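Local coordinates for PPC domain-containing protein (Pyrococcus horikoshii, PDB 2DT4) that is of unknown function but adopts the plant- and prokaryote-conserved (PPC) domain fold and assembles as a trimer of identical subunits, at residues N28-E33 against I116-L121; S80-E85 against G134-E139; A38-I43 against V88-S93; K47-G52 against V92-E97. All blocks are in the same frame, centred on the assembly; numbering follows the deposited sequence.

Contact 1 (N28-E33 against I116-L121); sequences NFCKKE and IFLQEL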
# COMPACT_ATOMS: atom_id res chain seq x y z
N ASN A 28 16.57 -0.45 13.17
CA ASN A 28 17.99 -0.12 13.22
C ASN A 28 18.39 0.93 12.18
O ASN A 28 19.26 1.79 12.42
CB ASN A 28 18.80 -1.42 13.04
CG ASN A 28 18.79 -2.28 14.32
OD1 ASN A 28 18.57 -1.75 15.42
ND2 ASN A 28 19.03 -3.58 14.18
N PHE A 29 17.78 0.83 11.00
CA PHE A 29 17.94 1.85 9.96
C PHE A 29 17.54 3.24 10.54
O PHE A 29 18.29 4.22 10.41
CB PHE A 29 17.15 1.48 8.71
CG PHE A 29 17.05 2.57 7.70
CD1 PHE A 29 15.99 3.45 7.77
CD2 PHE A 29 17.97 2.72 6.68
CE1 PHE A 29 15.85 4.45 6.84
CE2 PHE A 29 17.82 3.76 5.77
CZ PHE A 29 16.77 4.62 5.90
N CYS A 30 16.35 3.33 11.13
CA CYS A 30 15.87 4.59 11.65
C CYS A 30 16.79 5.07 12.79
O CYS A 30 17.05 6.24 12.87
CB CYS A 30 14.41 4.52 12.11
SG CYS A 30 13.27 4.27 10.72
N LYS A 31 17.28 4.16 13.63
CA LYS A 31 18.21 4.60 14.68
C LYS A 31 19.46 5.23 14.12
O LYS A 31 19.89 6.30 14.59
CB LYS A 31 18.56 3.45 15.61
CG LYS A 31 17.42 3.03 16.47
CD LYS A 31 17.85 1.94 17.44
CE LYS A 31 16.70 1.57 18.29
NZ LYS A 31 17.07 0.50 19.30
N LYS A 32 20.01 4.60 13.10
CA LYS A 32 21.20 5.09 12.45
C LYS A 32 20.96 6.45 11.81
O LYS A 32 21.79 7.36 11.95
CB LYS A 32 21.69 4.11 11.39
CG LYS A 32 22.98 4.55 10.73
CD LYS A 32 24.04 4.95 11.73
CE LYS A 32 25.36 5.26 11.03
NZ LYS A 32 25.20 6.24 9.91
N GLU A 33 19.84 6.60 11.13
CA GLU A 33 19.55 7.84 10.41
C GLU A 33 18.99 8.94 11.30
O GLU A 33 18.80 10.07 10.84
CB GLU A 33 18.53 7.56 9.30
CG GLU A 33 19.04 6.65 8.21
CD GLU A 33 20.13 7.32 7.39
OE1 GLU A 33 21.24 6.77 7.38
OE2 GLU A 33 19.91 8.41 6.82
N ILE A 116 11.90 -1.80 0.24
CA ILE A 116 11.19 -0.88 1.11
C ILE A 116 11.35 0.61 0.74
O ILE A 116 12.48 1.09 0.47
CB ILE A 116 11.75 -1.10 2.55
CG1 ILE A 116 11.64 -2.57 3.03
CG2 ILE A 116 11.09 -0.14 3.53
CD1 ILE A 116 10.28 -3.22 2.93
N PHE A 117 10.22 1.30 0.82
CA PHE A 117 10.11 2.74 0.63
C PHE A 117 9.83 3.33 2.01
O PHE A 117 8.94 2.85 2.72
CB PHE A 117 8.99 3.14 -0.33
CG PHE A 117 8.76 4.62 -0.40
CD1 PHE A 117 7.67 5.20 0.21
CD2 PHE A 117 9.67 5.44 -1.07
CE1 PHE A 117 7.47 6.59 0.15
CE2 PHE A 117 9.45 6.82 -1.13
CZ PHE A 117 8.36 7.38 -0.53
N LEU A 118 10.59 4.36 2.37
CA LEU A 118 10.45 4.98 3.68
C LEU A 118 10.47 6.48 3.53
O LEU A 118 11.39 7.03 2.91
CB LEU A 118 11.55 4.50 4.60
CG LEU A 118 11.39 4.95 6.04
CD1 LEU A 118 12.04 3.94 6.96
CD2 LEU A 118 11.97 6.34 6.32
N GLN A 119 9.45 7.16 4.06
CA GLN A 119 9.33 8.61 3.98
C GLN A 119 9.28 9.16 5.39
O GLN A 119 8.28 8.99 6.11
CB GLN A 119 8.08 9.03 3.17
CG GLN A 119 7.81 10.53 3.18
CD GLN A 119 8.96 11.29 2.54
OE1 GLN A 119 9.68 12.07 3.22
NE2 GLN A 119 9.19 11.05 1.27
N GLU A 120 10.32 9.90 5.74
CA GLU A 120 10.38 10.54 7.04
C GLU A 120 9.41 11.71 7.07
O GLU A 120 9.25 12.38 6.06
CB GLU A 120 11.81 11.06 7.29
CG GLU A 120 11.99 11.84 8.56
CD GLU A 120 13.37 12.41 8.72
OE1 GLU A 120 13.84 12.44 9.89
OE2 GLU A 120 13.98 12.84 7.71
N LEU A 121 8.79 11.92 8.23
CA LEU A 121 7.90 13.06 8.47
C LEU A 121 8.42 13.87 9.65
O LEU A 121 8.92 13.29 10.63
CB LEU A 121 6.52 12.54 8.82
CG LEU A 121 5.82 11.71 7.74
CD1 LEU A 121 4.44 11.28 8.21
CD2 LEU A 121 5.75 12.40 6.35
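Leu-118 meets Phe-29 and Cys-30 through a single methyl group, CD1. This is helix-on-sheet packing inside the PPC domain. Helix 22-33 lies over one face of the curved mixed sheet, and strand 114-123 supplies Leu-118 from the sheet. The contact is small, with 98 Å² buried over both sides, and Leu-118 accounts for more than half of it. No hydrogen bond joins the two segments. CG of Leu-118 lies opposite its backbone N (chi1 -172°), and CB already points at the helix. That turns CD1 to the helix, where it faces both the phenyl ring and the thiol. It stands 3.8 Å from CE1 of Phe-29 and approaches the ring obliquely. The same methyl is 4.0 Å from SG of Cys-30. Phe-29 and Leu-118 run past each other in opposite directions. Ile-35, in the loop after the helix, touches all three residues, and Ala-38 and Ile-40 of the adjacent strand also pack on Leu-118. Phe-14, Tyr-12 (edge-to-face) and Leu-141 of the second subunit enclose the Phe-29 ring further. One face of the ring is covered from within the helix. There CG of Glu-33, one turn on, sits 3.8 Å above the ring plane of Phe-29, shifted toward the rim.

Contact 2 (S80-E85 against G134-E139); sequences SLKDGE and GLALWE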
# COMPACT_ATOMS: atom_id res chain seq x y z
N SER A 80 7.31 5.44 14.59
CA SER A 80 7.01 6.52 15.52
C SER A 80 7.67 6.24 16.84
O SER A 80 8.02 5.12 17.13
CB SER A 80 5.50 6.76 15.66
OG SER A 80 4.81 5.63 16.15
N LEU A 81 7.87 7.28 17.62
CA LEU A 81 8.48 7.13 18.93
C LEU A 81 7.64 6.28 19.88
O LEU A 81 6.44 6.47 19.99
CB LEU A 81 8.67 8.52 19.53
CG LEU A 81 9.25 8.73 20.91
CD1 LEU A 81 10.71 8.36 20.96
CD2 LEU A 81 9.08 10.21 21.31
N LYS A 82 8.28 5.33 20.55
CA LYS A 82 7.66 4.58 21.63
C LYS A 82 8.75 4.35 22.68
O LYS A 82 9.81 3.81 22.38
CB LYS A 82 7.10 3.24 21.19
CG LYS A 82 6.39 2.41 22.27
CD LYS A 82 5.97 1.09 21.72
CE LYS A 82 5.27 0.18 22.72
NZ LYS A 82 4.95 -1.13 22.03
N ASP A 83 8.45 4.79 23.91
CA ASP A 83 9.39 4.68 25.01
C ASP A 83 10.80 5.17 24.63
O ASP A 83 11.80 4.53 24.95
CB ASP A 83 9.42 3.22 25.49
CG ASP A 83 8.03 2.67 25.86
OD1 ASP A 83 7.18 3.43 26.40
OD2 ASP A 83 7.69 1.49 25.64
N GLY A 84 10.88 6.26 23.87
CA GLY A 84 12.15 6.92 23.60
C GLY A 84 12.91 6.46 22.37
O GLY A 84 14.01 6.97 22.09
N GLU A 85 12.36 5.48 21.65
CA GLU A 85 13.05 4.88 20.53
C GLU A 85 12.12 4.76 19.33
O GLU A 85 10.89 4.59 19.50
CB GLU A 85 13.52 3.47 20.90
CG GLU A 85 14.54 3.44 22.03
CD GLU A 85 15.89 3.99 21.63
OE1 GLU A 85 16.71 4.25 22.55
OE2 GLU A 85 16.17 4.15 20.43
N GLY A 134 -4.72 -2.06 25.57
CA GLY A 134 -3.53 -2.85 25.58
C GLY A 134 -2.73 -2.66 24.31
O GLY A 134 -1.84 -3.43 24.03
N LEU A 135 -3.06 -1.61 23.55
CA LEU A 135 -2.28 -1.22 22.38
C LEU A 135 -1.58 0.09 22.67
O LEU A 135 -2.16 0.96 23.30
CB LEU A 135 -3.19 -0.99 21.18
CG LEU A 135 -3.93 -2.24 20.72
CD1 LEU A 135 -5.04 -1.88 19.81
CD2 LEU A 135 -2.97 -3.19 20.05
N ALA A 136 -0.36 0.25 22.14
CA ALA A 136 0.37 1.52 22.28
C ALA A 136 -0.01 2.36 21.07
O ALA A 136 0.30 1.98 19.94
CB ALA A 136 1.84 1.29 22.33
N LEU A 137 -0.72 3.44 21.33
CA LEU A 137 -1.24 4.29 20.23
C LEU A 137 -0.91 5.75 20.38
O LEU A 137 -0.63 6.24 21.47
CB LEU A 137 -2.78 4.18 20.25
CG LEU A 137 -3.38 2.76 20.12
CD1 LEU A 137 -4.85 2.73 20.31
CD2 LEU A 137 -2.97 2.13 18.80
N TRP A 138 -0.97 6.47 19.26
CA TRP A 138 -0.84 7.92 19.24
C TRP A 138 -2.10 8.58 19.81
O TRP A 138 -3.17 7.97 19.80
CB TRP A 138 -0.73 8.42 17.79
CG TRP A 138 0.30 7.71 16.95
CD1 TRP A 138 1.47 7.19 17.35
CD2 TRP A 138 0.18 7.44 15.56
NE1 TRP A 138 2.11 6.60 16.29
CE2 TRP A 138 1.33 6.75 15.17
CE3 TRP A 138 -0.79 7.73 14.60
CZ2 TRP A 138 1.55 6.33 13.85
CZ3 TRP A 138 -0.60 7.28 13.30
CH2 TRP A 138 0.58 6.61 12.94
N GLU A 139 -1.98 9.85 20.13
CA GLU A 139 -3.17 10.63 20.55
C GLU A 139 -3.96 10.79 19.26
O GLU A 139 -3.39 11.10 18.21
CB GLU A 139 -2.75 11.98 21.14
CG GLU A 139 -3.93 12.75 21.68
CD GLU A 139 -3.56 14.13 22.21
OE1 GLU A 139 -4.50 14.95 22.37
OE2 GLU A 139 -2.36 14.39 22.39
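The indole NE1 of Trp-138 donates a hydrogen bond to OG of Ser-80, 2.9 Å away. The bond is nearly straight, with an angle of 166° at the hydrogen. OG lies at the ring edge, only 8° out of the indole plane. Two things bring the partners together. Ser-80 OG is set between its backbone N and carbonyl carbon (chi1 61°), and its CB points toward segment 134-139. CB of Trp-138 leaves its backbone at a slant, and the indole brings NE1 to the serine. Ser-80 and Lys-82 lie at the end of strand 69-82, in a beta hairpin. A type I' turn from Lys-82 to Glu-85 leads into strand 85-95. The C-terminal segment 134-139 passes alongside this hairpin without regular structure. Near the turn the contact becomes apolar and lies closer to the surface. The Lys-82 chain is fully extended, and its CE rests 3.6 Å from CB of Ala-136. The ammonium group also makes a cation-pi contact with Phe-87. Arg-128 touches Ser-80, Lys-82 and Trp-138, and hydrogen-bonds to O of Ala-136. The backbone O of Trp-138 accepts a hydrogen bond from Arg-15 of the third subunit.

Contact 3 (A38-I43 against V88-S93); sequences AIINGI and VHAHVS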
# COMPACT_ATOMS: atom_id res chain seq x y z
N ALA A 38 7.97 8.12 10.39
CA ALA A 38 7.99 7.82 8.97
C ALA A 38 6.81 6.96 8.58
O ALA A 38 6.14 6.37 9.42
CB ALA A 38 9.25 7.08 8.61
N ILE A 39 6.66 6.81 7.28
CA ILE A 39 5.66 5.92 6.72
C ILE A 39 6.49 4.98 5.86
O ILE A 39 7.56 5.35 5.33
CB ILE A 39 4.44 6.50 5.98
CG1 ILE A 39 4.87 7.42 4.81
CG2 ILE A 39 3.56 7.22 6.98
CD1 ILE A 39 5.05 6.73 3.49
N ILE A 40 6.04 3.74 5.76
CA ILE A 40 6.71 2.70 5.00
C ILE A 40 5.76 1.95 4.09
O ILE A 40 4.58 1.74 4.40
CB ILE A 40 7.47 1.69 5.90
CG1 ILE A 40 6.56 1.14 7.00
CG2 ILE A 40 8.66 2.38 6.54
CD1 ILE A 40 7.28 0.20 7.97
N ASN A 41 6.34 1.43 3.02
CA ASN A 41 5.56 0.57 2.14
C ASN A 41 6.61 -0.34 1.52
O ASN A 41 7.76 0.05 1.42
CB ASN A 41 4.60 1.21 1.14
CG ASN A 41 5.24 1.58 -0.17
OD1 ASN A 41 6.08 0.86 -0.72
ND2 ASN A 41 4.82 2.71 -0.69
N GLY A 42 6.24 -1.55 1.18
CA GLY A 42 7.16 -2.39 0.46
C GLY A 42 6.60 -3.73 0.03
O GLY A 42 5.45 -4.06 0.29
N ILE A 43 7.46 -4.45 -0.69
CA ILE A 43 7.18 -5.75 -1.28
C ILE A 43 8.43 -6.62 -1.17
O ILE A 43 9.53 -6.16 -0.86
CB ILE A 43 6.75 -5.62 -2.77
CG1 ILE A 43 7.84 -4.95 -3.63
CG2 ILE A 43 5.39 -4.86 -2.90
CD1 ILE A 43 7.52 -4.92 -5.13
N VAL A 88 8.53 0.37 14.99
CA VAL A 88 7.98 0.02 13.68
C VAL A 88 6.69 -0.78 13.85
O VAL A 88 6.65 -1.79 14.57
CB VAL A 88 9.00 -0.78 12.85
CG1 VAL A 88 8.52 -0.88 11.40
CG2 VAL A 88 10.37 -0.13 12.92
N HIS A 89 5.62 -0.30 13.22
CA HIS A 89 4.32 -0.98 13.25
C HIS A 89 3.90 -1.18 11.82
O HIS A 89 3.75 -0.21 11.08
CB HIS A 89 3.28 -0.19 14.02
CG HIS A 89 1.99 -0.92 14.22
ND1 HIS A 89 1.95 -2.27 14.49
CD2 HIS A 89 0.70 -0.50 14.14
CE1 HIS A 89 0.68 -2.65 14.60
NE2 HIS A 89 -0.09 -1.59 14.40
N ALA A 90 3.73 -2.43 11.42
CA ALA A 90 3.31 -2.72 10.05
C ALA A 90 2.39 -3.91 9.94
O ALA A 90 2.39 -4.80 10.78
CB ALA A 90 4.52 -2.95 9.16
N HIS A 91 1.60 -3.93 8.87
CA HIS A 91 0.72 -5.06 8.53
C HIS A 91 1.15 -5.58 7.19
O HIS A 91 1.68 -4.84 6.36
CB HIS A 91 -0.76 -4.64 8.45
CG HIS A 91 -1.39 -4.41 9.78
ND1 HIS A 91 -2.59 -4.98 10.13
CD2 HIS A 91 -0.97 -3.72 10.87
CE1 HIS A 91 -2.92 -4.60 11.36
NE2 HIS A 91 -1.96 -3.83 11.82
N VAL A 92 0.97 -6.89 7.02
CA VAL A 92 1.42 -7.52 5.75
C VAL A 92 0.35 -8.42 5.18
O VAL A 92 -0.44 -9.02 5.90
CB VAL A 92 2.71 -8.36 5.98
CG1 VAL A 92 3.90 -7.48 6.24
CG2 VAL A 92 2.50 -9.40 7.07
N SER A 93 0.42 -8.57 3.85
CA SER A 93 -0.40 -9.52 3.13
C SER A 93 0.68 -10.39 2.45
O SER A 93 1.71 -9.87 1.94
CB SER A 93 -1.41 -8.97 2.15
OG SER A 93 -0.78 -8.32 1.13
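Ile-40 reaches Val-88 with its terminal methyl. CD1 of Ile-40 is 3.8 Å from CG1 of Val-88, and the two side chains cross at about a right angle. This is the tight part of the contact. CG1 of Ile-40 is tucked between the backbone N and the carbonyl carbon (chi1 51°), and the chain then extends straight (chi2 -177°). That sends CD1 outward as the leading atom. Its second neighbour is looser, CB of Ala-90 at 4.4 Å from CD1. The strands are not paired with each other. In the mixed sheet of the PPC domain, strand 69-82 lies between strands 38-46 and 85-95 and runs antiparallel to both. Ile-40 bonds through its backbone to Gly-77 of that middle strand, and its side chain passes over to the far neighbour. Leu-75 and Leu-118 pack around Ile-40, while Leu-23, Ile-26 and Lys-27 of helix 22-33 cover Val-88. Val-88 itself is partly exposed. The looser side begins at His-89, which turns its side chain the other way from Ala-90 and is also partly exposed. Its ring meets that of His-105, and NE2 hydrogen-bonds to a glycerol molecule, probably from the crystallisation liquor.

Contact 4 (K47-G52 against V92-E97); sequences KNPKIG and VSLGNE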
# COMPACT_ATOMS: atom_id res chain seq x y z
N LYS A 47 10.45 -15.26 4.77
CA LYS A 47 10.50 -16.67 5.17
C LYS A 47 10.07 -16.84 6.61
O LYS A 47 10.47 -16.07 7.49
CB LYS A 47 11.92 -17.19 4.98
CG LYS A 47 12.28 -17.33 3.49
CD LYS A 47 13.61 -18.01 3.21
CE LYS A 47 13.85 -18.13 1.71
NZ LYS A 47 15.18 -18.77 1.39
N ASN A 48 9.22 -17.85 6.85
CA ASN A 48 8.65 -18.11 8.15
C ASN A 48 8.08 -16.87 8.85
O ASN A 48 8.40 -16.62 10.03
CB ASN A 48 9.67 -18.81 9.03
CG ASN A 48 10.40 -19.93 8.30
OD1 ASN A 48 9.80 -20.85 7.76
ND2 ASN A 48 11.74 -19.83 8.27
N PRO A 49 7.26 -16.08 8.15
CA PRO A 49 6.69 -14.88 8.78
C PRO A 49 5.71 -15.25 9.89
O PRO A 49 5.00 -16.25 9.80
CB PRO A 49 6.01 -14.16 7.62
CG PRO A 49 5.64 -15.24 6.66
CD PRO A 49 6.77 -16.21 6.76
N LYS A 50 5.71 -14.45 10.93
CA LYS A 50 4.70 -14.56 11.98
C LYS A 50 3.78 -13.36 11.87
O LYS A 50 4.27 -12.22 11.83
CB LYS A 50 5.33 -14.60 13.37
CG LYS A 50 6.28 -15.76 13.54
CD LYS A 50 6.72 -15.91 14.98
CE LYS A 50 7.52 -17.19 15.15
NZ LYS A 50 8.95 -16.96 14.98
N ILE A 51 2.47 -13.63 11.85
CA ILE A 51 1.47 -12.57 11.77
C ILE A 51 0.62 -12.59 13.04
O ILE A 51 0.56 -13.60 13.74
CB ILE A 51 0.60 -12.69 10.48
CG1 ILE A 51 -0.05 -14.07 10.39
CG2 ILE A 51 1.44 -12.33 9.26
CD1 ILE A 51 -1.04 -14.24 9.24
N GLY A 52 -0.02 -11.47 13.31
CA GLY A 52 -0.85 -11.30 14.49
C GLY A 52 -2.24 -10.78 14.20
O GLY A 52 -2.44 -9.94 13.32
N VAL A 92 0.97 -6.89 7.02
CA VAL A 92 1.42 -7.52 5.75
C VAL A 92 0.35 -8.42 5.18
O VAL A 92 -0.44 -9.02 5.90
CB VAL A 92 2.71 -8.36 5.98
CG1 VAL A 92 3.90 -7.48 6.24
CG2 VAL A 92 2.50 -9.40 7.07
N SER A 93 0.42 -8.57 3.85
CA SER A 93 -0.40 -9.52 3.13
C SER A 93 0.68 -10.39 2.45
O SER A 93 1.71 -9.87 1.94
CB SER A 93 -1.41 -8.97 2.15
OG SER A 93 -0.78 -8.32 1.13
N LEU A 94 0.49 -11.69 2.61
CA LEU A 94 1.44 -12.70 2.19
C LEU A 94 0.83 -13.75 1.29
O LEU A 94 -0.22 -14.34 1.61
CB LEU A 94 1.86 -13.34 3.50
CG LEU A 94 2.55 -12.45 4.53
CD1 LEU A 94 2.63 -13.17 5.82
CD2 LEU A 94 3.91 -12.01 4.10
N GLY A 95 1.49 -14.01 0.17
CA GLY A 95 1.02 -14.97 -0.80
C GLY A 95 1.72 -16.29 -0.75
O GLY A 95 2.95 -16.39 -0.75
N ASN A 96 0.93 -17.36 -0.76
CA ASN A 96 1.49 -18.70 -0.75
C ASN A 96 1.64 -19.22 -2.16
O ASN A 96 1.41 -18.51 -3.14
CB ASN A 96 0.75 -19.65 0.23
CG ASN A 96 -0.46 -20.41 -0.36
OD1 ASN A 96 -0.99 -21.32 0.33
ND2 ASN A 96 -0.90 -20.08 -1.54
N GLU A 97 2.17 -20.45 -2.25
CA GLU A 97 2.53 -21.02 -3.54
C GLU A 97 1.38 -21.27 -4.50
O GLU A 97 1.58 -21.47 -5.68
CB GLU A 97 3.30 -22.33 -3.30
CG GLU A 97 2.40 -23.45 -2.75
CD GLU A 97 3.14 -24.70 -2.29
OE1 GLU A 97 3.21 -25.68 -3.07
OE2 GLU A 97 3.62 -24.72 -1.13
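Leu-94 points its CB toward strand 49-52 and carries the largest share of this buried apolar contact. From CB the chain rises to CG, which stands opposite the carbonyl carbon and beside the backbone N (chi1 -62°). CB and CG act as a stem and make no close approach to the facing segment. The branch CD1 does the touching. It is 3.7 Å from CG of Pro-49. It is also 3.7 Å from CG2 of Ile-51. CB of Pro-49 is 4.0 Å from the same CD1. CG2 of Val-92, on its own strand, is as near. The other branch, CD2, makes no close approach to segment 47-52. Ile-51 completes the group, with its CG2 3.8 Å from CG2 of Val-92. One methyl of Ile-51 therefore bridges two residues of the facing strand. Leu-94 slides past both Pro-49 and Ile-51 in opposite directions, so they lie alongside each other. Leu-66 packs on Pro-49, Ile-51 and Leu-94 alike. The axes of segments 49-52 and 92-95 come within 9.2 Å, with 132° between their directions. The chain turns a corner at Lys-47 and Asn-48, where it passes between sheets. Such side-chain-only packing between strands of different sheets is typical of two beta sheets layered face to face, here the three-stranded sheet against the larger mixed sheet.

In the fold
All four contacts reach the large mixed sheet. Contact 1 puts the helix on it, contact 2 fastens the C-terminal tail beside it, contact 3 joins two of its strands across a third, and contact 4 lays the smaller sheet against it. Contacts 1 and 3 have centres about 12 Å apart and are linked directly, N of Phe-117 lying 2.8 Å from O of Asn-41. Contacts 3 and 4, about 13 Å apart between centres, share Val-92 and Ser-93 on strand 85-95. Contacts 2 and 4 lie on opposite sides of the chain's centre, about 25 Å apart between centres. Each contact also borders another subunit of the trimer.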